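Local coordinates for phosphoenolpyruvate-protein phosphotransferase (Coxiella burnetii, PDB 3TRC) that probably transfers a phosphoryl group from phosphoenolpyruvate to a histidine of a partner protein, the piece described here being its GAF domain, probably a sensory or regulatory module, at residues S44-D49 with I129-Q134; C48-G53 with L73-G78; E85-I90 with P119-G124. All blocks are in the same frame, centred on the assembly; numbering follows the deposited sequence.

Contact 1. Residues S44-D49 with I129-Q134; sequences SLFICD and ILVIQQ
Phe46 and Val131 lie on the same face of two antiparallel strands, and their side chains slant across one another, ring atom CE1 of Phe46 standing 4.1 Å from CG2 of Val131. That methyl approaches the ring obliquely. Val131 has CG1 anti to the backbone N (chi1 178°), which leaves CG2 beside that nitrogen and directed at the phenylalanine. At the rim of the ring, in its plane, sits the carbonyl oxygen of Ile129; nearer the backbone, Phe46 CB and Ile129 CB pack 4.4 Å apart. Leu45 and Leu130 form the intervening non-hydrogen-bonded pair, with side chains on the other face. The end of Leu130 turns back across the seam, CD1 lying 3.7 Å from Ser44 O.

Beneath these side chains the backbones run at 160° to each other, close to antiparallel. Ser44 with Val131 and Phe46 with Ile129 are the hydrogen-bonded pairs, each closed by two N-H···O=C bonds; the straightest is Phe46 N to Ile129 O (2.9 Å, 176° at the hydrogen). Between them, Leu45 CA makes a CH···O contact with the same Ile129 oxygen. At the Ser44 end one water bridges the strands: it accepts from Ser44 OG at 2.8 Å and donates to Val131 O and Gln133 OE1. The buried serine hydroxyl also pairs with Thr60 OG1 of strand 54-61, and it reaches strand 125-134 through the water.

The pairing joins strands 42-49 and 125-134 in the middle of the antiparallel GAF sheet. Helix 78-86 lies against the Phe46 face, with Ile80 touching Phe46, Ile129 and Val131, whereas helix 142-164 backs the other face through Leu155 on Leu45. Strands 54-61 and 114-122 flank the pair.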
ATOM      1  N   SER A  44     -11.036   2.055 -15.130  1.00 12.51           N
ATOM      2  CA  SER A  44     -11.902   0.885 -15.065  1.00 10.74           C
ATOM      3  C   SER A  44     -11.171  -0.281 -14.424  1.00 13.03           C
ATOM      4  O   SER A  44      -9.954  -0.408 -14.551  1.00 14.68           O
ATOM      5  CB  SER A  44     -12.371   0.488 -16.472  1.00 13.52           C
ATOM      6  OG  SER A  44     -13.066   1.566 -17.088  1.00 15.17           O
ATOM      7  N   LEU A  45     -11.925  -1.133 -13.741  1.00 11.31           N
ATOM      8  CA  LEU A  45     -11.351  -2.299 -13.090  1.00 11.81           C
ATOM      9  C   LEU A  45     -12.118  -3.527 -13.553  1.00 11.79           C
ATOM     10  O   LEU A  45     -13.343  -3.573 -13.458  1.00 12.44           O
ATOM     11  CB  LEU A  45     -11.420  -2.141 -11.568  1.00 16.99           C
ATOM     12  CG  LEU A  45     -10.535  -3.078 -10.744  1.00 26.93           C
ATOM     13  CD1 LEU A  45     -10.234  -2.469  -9.382  1.00 33.17           C
ATOM     14  CD2 LEU A  45     -11.176  -4.448 -10.604  1.00 26.44           C
ATOM     15  N   PHE A  46     -11.386  -4.499 -14.090  1.00 12.04           N
ATOM     16  CA  PHE A  46     -11.970  -5.734 -14.587  1.00 11.68           C
ATOM     17  C   PHE A  46     -11.536  -6.866 -13.683  1.00 12.94           C
ATOM     18  O   PHE A  46     -10.407  -6.877 -13.190  1.00 13.21           O
ATOM     19  CB  PHE A  46     -11.471  -6.037 -16.003  1.00 12.72           C
ATOM     20  CG  PHE A  46     -11.967  -5.078 -17.049  1.00 11.61           C
ATOM     21  CD1 PHE A  46     -11.301  -3.893 -17.299  1.00 14.56           C
ATOM     22  CD2 PHE A  46     -13.097  -5.381 -17.800  1.00 15.03           C
ATOM     23  CE1 PHE A  46     -11.753  -3.014 -18.277  1.00 15.43           C
ATOM     24  CE2 PHE A  46     -13.560  -4.508 -18.769  1.00 13.04           C
ATOM     25  CZ  PHE A  46     -12.891  -3.330 -19.015  1.00 13.13           C
ATOM     26  N   ILE A  47     -12.424  -7.828 -13.475  1.00 12.55           N
ATOM     27  CA  ILE A  47     -12.061  -9.020 -12.722  1.00 12.27           C
ATOM     28  C   ILE A  47     -12.187 -10.249 -13.617  1.00 13.15           C
ATOM     29  O   ILE A  47     -13.111 -10.347 -14.426  1.00 14.99           O
ATOM     30  CB  ILE A  47     -12.921  -9.161 -11.451  1.00 15.58           C
ATOM     31  CG1 ILE A  47     -12.632  -7.994 -10.499  1.00 18.83           C
ATOM     32  CG2 ILE A  47     -12.632 -10.477 -10.749  1.00 14.08           C
ATOM     33  CD1 ILE A  47     -13.222  -8.178  -9.113  1.00 23.83           C
ATOM     34  N   CYS A  48     -11.237 -11.174 -13.487  1.00 13.17           N
ATOM     35  CA  CYS A  48     -11.266 -12.400 -14.280  1.00 13.57           C
ATOM     36  C   CYS A  48     -12.437 -13.299 -13.916  1.00 16.48           C
ATOM     37  O   CYS A  48     -12.707 -13.543 -12.736  1.00 17.49           O
ATOM     38  CB  CYS A  48      -9.974 -13.188 -14.088  1.00 14.05           C
ATOM     39  SG  CYS A  48      -8.518 -12.353 -14.686  1.00 16.79           S
ATOM     40  N   ASP A  49     -13.119 -13.793 -14.946  1.00 14.48           N
ATOM     41  CA  ASP A  49     -14.152 -14.818 -14.805  1.00 13.88           C
ATOM     42  C   ASP A  49     -13.586 -16.053 -15.488  1.00 15.33           C
ATOM     43  O   ASP A  49     -13.785 -16.259 -16.682  1.00 18.12           O
ATOM     44  CB  ASP A  49     -15.445 -14.360 -15.495  1.00 15.99           C
ATOM     45  CG  ASP A  49     -16.593 -15.341 -15.313  1.00 22.48           C
ATOM     46  OD1 ASP A  49     -16.369 -16.443 -14.770  1.00 25.03           O
ATOM     47  OD2 ASP A  49     -17.724 -15.006 -15.723  1.00 21.50           O
ATOM     48  N   ILE A 129      -7.632  -6.692 -14.179  0.78 11.96           N
ATOM     49  CA  ILE A 129      -6.888  -5.664 -14.891  0.78  9.65           C
ATOM     50  C   ILE A 129      -7.375  -4.287 -14.484  0.78 11.73           C
ATOM     51  O   ILE A 129      -8.580  -4.051 -14.382  0.78 12.14           O
ATOM     52  CB  ILE A 129      -7.076  -5.778 -16.410  0.78 12.63           C
ATOM     53  CG1 ILE A 129      -6.901  -7.225 -16.877  0.78 14.39           C
ATOM     54  CG2 ILE A 129      -6.113  -4.836 -17.131  0.78 12.35           C
ATOM     55  CD1 ILE A 129      -5.460  -7.676 -16.945  0.78 15.71           C
ATOM     56  N   LEU A 130      -6.434  -3.375 -14.263  1.00 11.89           N
ATOM     57  CA  LEU A 130      -6.757  -1.977 -13.992  1.00 10.56           C
ATOM     58  C   LEU A 130      -6.410  -1.163 -15.233  1.00 11.03           C
ATOM     59  O   LEU A 130      -5.297  -1.248 -15.744  1.00 11.82           O
ATOM     60  CB  LEU A 130      -5.956  -1.484 -12.782  1.00 12.63           C
ATOM     61  CG  LEU A 130      -6.060  -0.005 -12.401  1.00 13.48           C
ATOM     62  CD1 LEU A 130      -7.446   0.279 -11.855  1.00 15.71           C
ATOM     63  CD2 LEU A 130      -4.992   0.367 -11.372  1.00 13.70           C
ATOM     64  N   VAL A 131      -7.371  -0.385 -15.726  1.00  9.88           N
ATOM     65  CA  VAL A 131      -7.184   0.348 -16.976  1.00 11.05           C
ATOM     66  C   VAL A 131      -7.406   1.834 -16.747  1.00 11.60           C
ATOM     67  O   VAL A 131      -8.492   2.248 -16.344  1.00 13.45           O
ATOM     68  CB  VAL A 131      -8.145  -0.122 -18.088  1.00 13.66           C
ATOM     69  CG1 VAL A 131      -7.941   0.722 -19.351  1.00 15.08           C
ATOM     70  CG2 VAL A 131      -7.944  -1.600 -18.399  1.00 12.99           C
ATOM     71  N   ILE A 132      -6.373   2.627 -17.018  1.00 11.82           N
ATOM     72  CA  ILE A 132      -6.439   4.071 -16.839  1.00  8.57           C
ATOM     73  C   ILE A 132      -6.299   4.738 -18.210  1.00 11.31           C
ATOM     74  O   ILE A 132      -5.431   4.378 -18.993  1.00 13.12           O
ATOM     75  CB  ILE A 132      -5.328   4.579 -15.884  1.00 12.93           C
ATOM     76  CG1 ILE A 132      -5.338   3.799 -14.562  1.00 12.61           C
ATOM     77  CG2 ILE A 132      -5.505   6.063 -15.610  1.00 14.27           C
ATOM     78  CD1 ILE A 132      -4.373   2.618 -14.533  1.00 14.69           C
ATOM     79  N   GLN A 133      -7.174   5.690 -18.507  1.00 11.86           N
ATOM     80  CA  GLN A 133      -7.169   6.313 -19.825  1.00 11.33           C
ATOM     81  C   GLN A 133      -7.265   7.820 -19.712  1.00 10.80           C
ATOM     82  O   GLN A 133      -7.776   8.347 -18.730  1.00 11.48           O
ATOM     83  CB  GLN A 133      -8.330   5.784 -20.669  1.00 12.52           C
ATOM     84  CG  GLN A 133      -8.379   4.257 -20.756  1.00 12.63           C
ATOM     85  CD  GLN A 133      -9.571   3.751 -21.549  1.00 19.68           C
ATOM     86  OE1 GLN A 133     -10.618   3.416 -20.984  1.00 20.63           O
ATOM     87  NE2 GLN A 133      -9.419   3.692 -22.868  1.00 18.67           N
ATOM     88  N   GLN A 134      -6.751   8.518 -20.715  1.00 11.14           N
ATOM     89  CA  GLN A 134      -6.905   9.962 -20.759  1.00 10.99           C
ATOM     90  C   GLN A 134      -7.095  10.431 -22.190  1.00 11.87           C
ATOM     91  O   GLN A 134      -6.713   9.746 -23.138  1.00 14.46           O
ATOM     92  CB  GLN A 134      -5.727  10.677 -20.086  1.00 12.45           C
ATOM     93  CG  GLN A 134      -4.365  10.297 -20.616  1.00 11.88           C
ATOM     94  CD  GLN A 134      -3.249  10.706 -19.670  1.00 13.56           C
ATOM     95  OE1 GLN A 134      -3.499  11.243 -18.590  1.00 14.55           O
ATOM     96  NE2 GLN A 134      -2.013  10.455 -20.076  1.00 15.04           N
TER
HETATM   97  O   HOH W   1     -10.958   2.940 -18.252  0.93 15.02           O

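Contact 2. Residues C48-G53 with L73-G78; sequences CDDVHG and LKFGEG
Gly53 lies flat against the ring of Phe75, and most of this contact is made on that one aromatic face. Its CA is 3.7 Å from the ring centroid and only 19° off the normal, a CH-pi contact, while its carbonyl carbon stands over the ring centre, 3.5 Å above the plane. Phe75 reaches this position with CG anti to its own carbonyl carbon. Cys48 adds a looser apolar contact, CB to Phe75 CZ at 4.0 Å, and its SG meets the ring obliquely as a sulfur-aromatic neighbour. Tyr55, from the adjoining strand, also meets the Phe75 ring with its plane steeply inclined.

One direct hydrogen bond joins the segments: Phe75 N donates to Gly53 O at 2.9 Å, nearly straight at 177°, although the donor stands above the carbonyl plane. The same glycine therefore meets both the ring and the backbone of Phe75. Within 48-53, His52 ND1 donates to Asp49 OD2 over 2.9 Å, and Asp49 has a second partner in Arg72, with which it forms a salt bridge. Glu77 N to Lys74 O closes the type II turn that carries Phe75 and Gly76 at its centre.

Charged groups occupy the margin. Asp50 OD1 touches the ring edge, 3.5 Å from Phe75 CZ, with carboxylate and ring planes 69° apart, so the negative oxygen probably gains from the slightly positive ring hydrogens. Lys74 passes Gly53 O, and its amino group forms a salt bridge with Glu54.

The chemistry implies a surface contact between the 48-53 turn and the residues that end strand 72-74, in which a glycine backbone packs on an aromatic face and charged groups lie round it; Phe75 is followed directly in the chain by Gly76 of the sodium site.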
ATOM      1  N   CYS A  48     -11.237 -11.174 -13.487  1.00 13.17           N
ATOM      2  CA  CYS A  48     -11.266 -12.400 -14.280  1.00 13.57           C
ATOM      3  C   CYS A  48     -12.437 -13.299 -13.916  1.00 16.48           C
ATOM      4  O   CYS A  48     -12.707 -13.543 -12.736  1.00 17.49           O
ATOM      5  CB  CYS A  48      -9.974 -13.188 -14.088  1.00 14.05           C
ATOM      6  SG  CYS A  48      -8.518 -12.353 -14.686  1.00 16.79           S
ATOM      7  N   ASP A  49     -13.119 -13.793 -14.946  1.00 14.48           N
ATOM      8  CA  ASP A  49     -14.152 -14.818 -14.805  1.00 13.88           C
ATOM      9  C   ASP A  49     -13.586 -16.053 -15.488  1.00 15.33           C
ATOM     10  O   ASP A  49     -13.785 -16.259 -16.682  1.00 18.12           O
ATOM     11  CB  ASP A  49     -15.445 -14.360 -15.495  1.00 15.99           C
ATOM     12  CG  ASP A  49     -16.593 -15.341 -15.313  1.00 22.48           C
ATOM     13  OD1 ASP A  49     -16.369 -16.443 -14.770  1.00 25.03           O
ATOM     14  OD2 ASP A  49     -17.724 -15.006 -15.723  1.00 21.50           O
ATOM     15  N   ASP A  50     -12.847 -16.859 -14.730  1.00 15.93           N
ATOM     16  CA  ASP A  50     -12.085 -17.954 -15.315  1.00 16.81           C
ATOM     17  C   ASP A  50     -12.950 -19.014 -15.991  1.00 18.36           C
ATOM     18  O   ASP A  50     -12.540 -19.590 -16.990  1.00 21.14           O
ATOM     19  CB  ASP A  50     -11.138 -18.577 -14.282  1.00 18.77           C
ATOM     20  CG  ASP A  50     -10.017 -17.629 -13.875  1.00 26.71           C
ATOM     21  OD1 ASP A  50      -9.575 -16.830 -14.721  1.00 24.93           O
ATOM     22  OD2 ASP A  50      -9.571 -17.684 -12.712  1.00 34.37           O
ATOM     23  N   VAL A  51     -14.147 -19.261 -15.465  1.00 16.69           N
ATOM     24  CA  VAL A  51     -15.031 -20.256 -16.075  1.00 19.42           C
ATOM     25  C   VAL A  51     -15.425 -19.913 -17.520  1.00 19.09           C
ATOM     26  O   VAL A  51     -15.483 -20.798 -18.381  1.00 18.78           O
ATOM     27  CB  VAL A  51     -16.303 -20.503 -15.228  1.00 22.58           C
ATOM     28  CG1 VAL A  51     -17.075 -19.220 -15.040  1.00 26.45           C
ATOM     29  CG2 VAL A  51     -17.185 -21.557 -15.888  1.00 27.96           C
ATOM     30  N   HIS A  52     -15.693 -18.635 -17.784  1.00 16.17           N
ATOM     31  CA  HIS A  52     -16.114 -18.205 -19.115  1.00 15.18           C
ATOM     32  C   HIS A  52     -14.962 -17.626 -19.941  1.00 16.05           C
ATOM     33  O   HIS A  52     -15.148 -17.277 -21.107  1.00 17.82           O
ATOM     34  CB  HIS A  52     -17.242 -17.176 -19.013  1.00 17.92           C
ATOM     35  CG  HIS A  52     -18.472 -17.701 -18.339  1.00 19.42           C
ATOM     36  ND1 HIS A  52     -18.874 -17.283 -17.088  1.00 21.06           N
ATOM     37  CD2 HIS A  52     -19.382 -18.619 -18.739  1.00 21.67           C
ATOM     38  CE1 HIS A  52     -19.982 -17.918 -16.749  1.00 20.53           C
ATOM     39  NE2 HIS A  52     -20.312 -18.734 -17.735  1.00 20.45           N
ATOM     40  N   GLY A  53     -13.787 -17.518 -19.332  1.00 14.34           N
ATOM     41  CA  GLY A  53     -12.616 -17.006 -20.025  1.00 15.93           C
ATOM     42  C   GLY A  53     -12.787 -15.569 -20.481  1.00 15.80           C
ATOM     43  O   GLY A  53     -12.431 -15.208 -21.607  1.00 14.90           O
ATOM     44  N   LEU A  73     -14.903  -9.048 -21.826  1.00 13.96           N
ATOM     45  CA  LEU A  73     -13.868  -9.055 -22.850  1.00 14.25           C
ATOM     46  C   LEU A  73     -13.158 -10.398 -22.786  1.00 16.04           C
ATOM     47  O   LEU A  73     -12.810 -10.858 -21.706  1.00 15.35           O
ATOM     48  CB  LEU A  73     -12.870  -7.924 -22.598  1.00 16.55           C
ATOM     49  CG  LEU A  73     -13.448  -6.507 -22.572  1.00 17.63           C
ATOM     50  CD1 LEU A  73     -12.368  -5.501 -22.178  1.00 17.94           C
ATOM     51  CD2 LEU A  73     -14.052  -6.151 -23.917  1.00 19.34           C
ATOM     52  N   LYS A  74     -12.946 -11.030 -23.935  1.00 16.03           N
ATOM     53  CA  LYS A  74     -12.353 -12.363 -23.952  1.00 15.66           C
ATOM     54  C   LYS A  74     -10.881 -12.359 -23.562  1.00 13.59           C
ATOM     55  O   LYS A  74     -10.123 -11.466 -23.955  1.00 15.19           O
ATOM     56  CB  LYS A  74     -12.521 -13.009 -25.330  1.00 19.51           C
ATOM     57  CG  LYS A  74     -13.963 -13.299 -25.708  1.00 24.39           C
ATOM     58  CD  LYS A  74     -14.556 -14.368 -24.812  1.00 31.31           C
ATOM     59  CE  LYS A  74     -15.930 -14.799 -25.298  1.00 35.92           C
ATOM     60  NZ  LYS A  74     -16.524 -15.839 -24.411  1.00 37.04           N
ATOM     61  N   PHE A  75     -10.476 -13.359 -22.786  1.00 15.10           N
ATOM     62  CA  PHE A  75      -9.066 -13.534 -22.462  1.00 16.92           C
ATOM     63  C   PHE A  75      -8.254 -13.535 -23.757  1.00 18.76           C
ATOM     64  O   PHE A  75      -8.647 -14.152 -24.747  1.00 21.11           O
ATOM     65  CB  PHE A  75      -8.813 -14.861 -21.733  1.00 17.94           C
ATOM     66  CG  PHE A  75      -9.277 -14.893 -20.293  1.00 18.16           C
ATOM     67  CD1 PHE A  75      -9.792 -13.768 -19.675  1.00 18.16           C
ATOM     68  CD2 PHE A  75      -9.180 -16.070 -19.559  1.00 18.06           C
ATOM     69  CE1 PHE A  75     -10.207 -13.813 -18.350  1.00 17.85           C
ATOM     70  CE2 PHE A  75      -9.594 -16.124 -18.235  1.00 18.73           C
ATOM     71  CZ  PHE A  75     -10.113 -14.993 -17.630  1.00 16.26           C
ATOM     72  N   GLY A  76      -7.126 -12.835 -23.747  1.00 20.58           N
ATOM     73  CA  GLY A  76      -6.159 -12.921 -24.827  1.00 21.73           C
ATOM     74  C   GLY A  76      -6.415 -11.924 -25.937  1.00 26.21           C
ATOM     75  O   GLY A  76      -5.569 -11.725 -26.810  1.00 31.32           O
ATOM     76  N   GLU A  77      -7.580 -11.289 -25.902  1.00 21.09           N
ATOM     77  CA  GLU A  77      -8.002 -10.426 -27.000  1.00 21.82           C
ATOM     78  C   GLU A  77      -7.839  -8.944 -26.706  1.00 21.33           C
ATOM     79  O   GLU A  77      -8.026  -8.490 -25.577  1.00 20.17           O
ATOM     80  CB  GLU A  77      -9.450 -10.719 -27.392  1.00 25.65           C
ATOM     81  CG  GLU A  77      -9.671 -12.125 -27.910  1.00 29.90           C
ATOM     82  CD  GLU A  77     -11.002 -12.273 -28.621  1.00 36.97           C
ATOM     83  OE1 GLU A  77     -11.801 -11.312 -28.593  1.00 39.87           O
ATOM     84  OE2 GLU A  77     -11.244 -13.348 -29.209  1.00 38.26           O
ATOM     85  N   GLY A  78      -7.494  -8.189 -27.741  1.00 19.60           N
ATOM     86  CA  GLY A  78      -7.345  -6.756 -27.608  1.00 19.01           C
ATOM     87  C   GLY A  78      -6.179  -6.332 -26.739  1.00 18.33           C
ATOM     88  O   GLY A  78      -5.356  -7.140 -26.311  1.00 19.55           O
TER

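Contact 3. Residues E85-I90 with P119-G124; sequences EREEPI and PIIEQG. With NA (sodium ion), chain C.
Pro119 presses its ring against the backbone that leaves helix 78-86, its CG 3.5 Å from Glu87 C and nearly as close to Glu88 N. CD of the same proline reaches on to Glu88 C at 3.6 Å. Beyond it the two proline rings meet less closely, Pro89 CD to Pro119 CD being 4.3 Å. Two residues further along the strand, on the same side, Ile121 comes across Glu87 at about a right angle and sets its CD1 3.7 Å from Glu87 CB. Ile121 has CG1 anti to its carbonyl carbon (chi1 -56°), and CD1 at the end of that branch does the touching.

Glu87 is the first residue beyond helix 78-86, and its positive phi of 53° leaves helical geometry. The contact therefore belongs to the connection of the GAF fold from helix 78-86 to strand 90-92, outermost in this chain's sheet, laid over strand 114-122, with Val83 of the helix also resting on Pro119.

The solvent side is held quite differently. Glu87 runs out extended beyond CG, and its carboxylate stops 4.2 Å (OE2) from Gly124 O, two acceptors that cannot bond to each other directly and are bridged by water. One water donates to Glu87 OE2 at 2.7 Å, another to OE1, and each donates also to Gly124 O. Both carboxylate oxygens are thus tied to a single carbonyl in the turn between strands 114-122 and 125-134, which would limit rotation of the group. In the last helical turn Glu85 directs OE2 to the sodium ion at a long 2.9 Å, alongside Tyr55 OH and Gly81 O. At the end of the strand, Glu122 and Gln123 pack on Asn18 and Ala19 of the second subunit.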
ATOM      1  N   GLU A  85      -2.083 -11.174 -20.551  1.00 15.57           N
ATOM      2  CA  GLU A  85      -1.199 -12.265 -20.941  1.00 15.22           C
ATOM      3  C   GLU A  85       0.267 -11.944 -20.692  1.00 16.24           C
ATOM      4  O   GLU A  85       1.055 -12.826 -20.365  1.00 17.05           O
ATOM      5  CB  GLU A  85      -1.418 -12.637 -22.405  1.00 18.10           C
ATOM      6  CG  GLU A  85      -2.803 -13.181 -22.676  1.00 20.21           C
ATOM      7  CD  GLU A  85      -3.131 -14.407 -21.845  1.00 23.77           C
ATOM      8  OE1 GLU A  85      -2.246 -15.265 -21.648  1.00 24.99           O
ATOM      9  OE2 GLU A  85      -4.287 -14.530 -21.397  1.00 24.71           O
ATOM     10  N   ARG A  86       0.636 -10.681 -20.850  1.00 17.75           N
ATOM     11  CA  ARG A  86       2.006 -10.281 -20.565  1.00 17.97           C
ATOM     12  C   ARG A  86       2.285 -10.277 -19.067  1.00 19.49           C
ATOM     13  O   ARG A  86       3.427 -10.452 -18.635  1.00 21.93           O
ATOM     14  CB  ARG A  86       2.297  -8.900 -21.141  1.00 20.29           C
ATOM     15  CG  ARG A  86       2.443  -8.877 -22.647  1.00 22.77           C
ATOM     16  CD  ARG A  86       3.072  -7.570 -23.081  1.00 26.57           C
ATOM     17  NE  ARG A  86       3.041  -7.400 -24.528  1.00 29.45           N
ATOM     18  CZ  ARG A  86       3.299  -6.251 -25.140  1.00 30.93           C
ATOM     19  NH1 ARG A  86       3.598  -5.174 -24.424  1.00 30.47           N
ATOM     20  NH2 ARG A  86       3.248  -6.176 -26.462  1.00 30.99           N
ATOM     21  N   GLU A  87       1.235 -10.070 -18.278  1.00 17.71           N
ATOM     22  CA  GLU A  87       1.380  -9.863 -16.844  1.00 18.13           C
ATOM     23  C   GLU A  87       2.386  -8.743 -16.576  1.00 20.96           C
ATOM     24  O   GLU A  87       3.155  -8.799 -15.622  1.00 20.16           O
ATOM     25  CB  GLU A  87       1.770 -11.166 -16.137  1.00 19.51           C
ATOM     26  CG  GLU A  87       0.674 -12.224 -16.218  1.00 24.21           C
ATOM     27  CD  GLU A  87       0.956 -13.461 -15.393  1.00 28.48           C
ATOM     28  OE1 GLU A  87       2.067 -13.579 -14.834  1.00 27.34           O
ATOM     29  OE2 GLU A  87       0.055 -14.322 -15.305  1.00 31.76           O
ATOM     30  N   GLU A  88       2.360  -7.734 -17.443  1.00 19.66           N
ATOM     31  CA  GLU A  88       3.196  -6.543 -17.323  1.00 21.61           C
ATOM     32  C   GLU A  88       2.358  -5.340 -17.706  1.00 18.17           C
ATOM     33  O   GLU A  88       1.404  -5.467 -18.473  1.00 19.29           O
ATOM     34  CB  GLU A  88       4.368  -6.585 -18.302  1.00 27.81           C
ATOM     35  CG  GLU A  88       5.296  -7.769 -18.211  1.00 36.33           C
ATOM     36  CD  GLU A  88       6.311  -7.754 -19.343  1.00 44.32           C
ATOM     37  OE1 GLU A  88       6.174  -6.897 -20.247  1.00 44.74           O
ATOM     38  OE2 GLU A  88       7.241  -8.589 -19.332  1.00 49.26           O
ATOM     39  N   PRO A  89       2.714  -4.155 -17.189  1.00 16.12           N
ATOM     40  CA  PRO A  89       1.978  -2.968 -17.628  1.00 13.66           C
ATOM     41  C   PRO A  89       2.195  -2.651 -19.105  1.00 14.99           C
ATOM     42  O   PRO A  89       3.272  -2.896 -19.657  1.00 17.43           O
ATOM     43  CB  PRO A  89       2.561  -1.849 -16.752  1.00 18.06           C
ATOM     44  CG  PRO A  89       3.129  -2.554 -15.561  1.00 18.47           C
ATOM     45  CD  PRO A  89       3.637  -3.863 -16.082  1.00 17.98           C
ATOM     46  N   ILE A  90       1.158  -2.115 -19.739  1.00 13.36           N
ATOM     47  CA  ILE A  90       1.278  -1.534 -21.065  1.00 14.96           C
ATOM     48  C   ILE A  90       0.930  -0.054 -20.938  1.00 12.89           C
ATOM     49  O   ILE A  90      -0.161   0.308 -20.493  1.00 14.46           O
ATOM     50  CB  ILE A  90       0.366  -2.229 -22.095  1.00 15.38           C
ATOM     51  CG1 ILE A  90       0.722  -3.716 -22.199  1.00 16.69           C
ATOM     52  CG2 ILE A  90       0.499  -1.560 -23.457  1.00 18.50           C
ATOM     53  CD1 ILE A  90      -0.080  -4.473 -23.252  1.00 20.01           C
ATOM     54  N   PRO A 119      -1.750  -5.263 -14.847  1.00 13.04           N
ATOM     55  CA  PRO A 119      -2.281  -6.552 -14.407  1.00 13.86           C
ATOM     56  C   PRO A 119      -2.425  -6.574 -12.894  1.00 15.75           C
ATOM     57  O   PRO A 119      -1.568  -6.061 -12.169  1.00 17.08           O
ATOM     58  CB  PRO A 119      -1.212  -7.545 -14.871  1.00 15.09           C
ATOM     59  CG  PRO A 119       0.046  -6.750 -14.876  1.00 17.42           C
ATOM     60  CD  PRO A 119      -0.338  -5.352 -15.258  1.00 16.15           C
ATOM     61  N   ILE A 120      -3.530  -7.140 -12.428  1.00 13.04           N
ATOM     62  CA  ILE A 120      -3.758  -7.291 -10.997  1.00 13.46           C
ATOM     63  C   ILE A 120      -3.453  -8.732 -10.651  1.00 17.00           C
ATOM     64  O   ILE A 120      -4.204  -9.635 -11.013  1.00 15.09           O
ATOM     65  CB  ILE A 120      -5.205  -6.936 -10.615  1.00 12.32           C
ATOM     66  CG1 ILE A 120      -5.513  -5.481 -11.009  1.00 14.94           C
ATOM     67  CG2 ILE A 120      -5.426  -7.159  -9.122  1.00 12.39           C
ATOM     68  CD1 ILE A 120      -6.958  -5.052 -10.773  1.00 15.91           C
ATOM     69  N   ILE A 121      -2.329  -8.941  -9.972  1.00 17.77           N
ATOM     70  CA  ILE A 121      -1.784 -10.274  -9.769  1.00 17.72           C
ATOM     71  C   ILE A 121      -1.566 -10.546  -8.289  1.00 20.20           C
ATOM     72  O   ILE A 121      -0.939  -9.755  -7.584  1.00 21.71           O
ATOM     73  CB  ILE A 121      -0.432 -10.435 -10.506  1.00 20.20           C
ATOM     74  CG1 ILE A 121      -0.592 -10.112 -11.993  1.00 22.83           C
ATOM     75  CG2 ILE A 121       0.133 -11.841 -10.302  1.00 18.94           C
ATOM     76  CD1 ILE A 121       0.718  -9.968 -12.744  1.00 23.72           C
ATOM     77  N   GLU A 122      -2.101 -11.667  -7.827  1.00 19.35           N
ATOM     78  CA  GLU A 122      -1.915 -12.096  -6.452  1.00 21.03           C
ATOM     79  C   GLU A 122      -1.011 -13.313  -6.449  1.00 26.95           C
ATOM     80  O   GLU A 122      -1.403 -14.382  -6.910  1.00 23.22           O
ATOM     81  CB  GLU A 122      -3.258 -12.436  -5.810  1.00 22.26           C
ATOM     82  CG  GLU A 122      -3.147 -13.119  -4.457  1.00 26.17           C
ATOM     83  CD  GLU A 122      -2.682 -12.181  -3.361  1.00 30.09           C
ATOM     84  OE1 GLU A 122      -2.596 -10.959  -3.613  1.00 30.43           O
ATOM     85  OE2 GLU A 122      -2.406 -12.670  -2.246  1.00 31.88           O
ATOM     86  N   GLN A 123       0.204 -13.136  -5.940  1.00 31.78           N
ATOM     87  CA  GLN A 123       1.182 -14.218  -5.878  1.00 35.05           C
ATOM     88  C   GLN A 123       1.250 -15.035  -7.167  1.00 32.12           C
ATOM     89  O   GLN A 123       1.167 -16.261  -7.135  1.00 29.61           O
ATOM     90  CB  GLN A 123       0.883 -15.137  -4.694  1.00 39.56           C
ATOM     91  CG  GLN A 123       1.094 -14.484  -3.343  1.00 45.69           C
ATOM     92  CD  GLN A 123       1.016 -15.479  -2.205  1.00 51.10           C
ATOM     93  OE1 GLN A 123       1.823 -15.441  -1.278  1.00 51.79           O
ATOM     94  NE2 GLN A 123       0.041 -16.379  -2.269  1.00 54.74           N
ATOM     95  N   GLY A 124       1.393 -14.353  -8.298  1.00 30.31           N
ATOM     96  CA  GLY A 124       1.547 -15.020  -9.579  1.00 27.55           C
ATOM     97  C   GLY A 124       0.262 -15.402 -10.292  1.00 25.73           C
ATOM     98  O   GLY A 124       0.299 -15.877 -11.429  1.00 29.01           O
TER
HETATM   99 NA    NA C 170      -5.733 -12.056 -21.389  1.00 34.94          NA
HETATM  100  O   HOH W   2      -1.368 -15.809 -13.617  0.70 29.19           O
HETATM  101  O   HOH W   3       2.420 -15.900 -13.307  0.93 40.57           O

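How the contacts relate
All three contacts lie in one GAF domain and draw on a single antiparallel sheet, their centres 12 to 14 Å apart. Contact 1 lies at its middle, about 3 Å from the chain centre; contacts 2 and 3 are surface contacts. Contact 2 shares Cys48 and Asp49 with contact 1 and reaches outermost strand 72-74, while contact 3 uses strand 114-122, next to 125-134. Along the chain, contact 3 is nested inside the loop closed by contact 1, and contact 2 closes before contact 3 opens. Helix 78-86 leads from contact 2 into contact 3, and the two meet where Gly76 CA packs on Glu85 CG at 4.0 Å, both residues belonging to the sodium site.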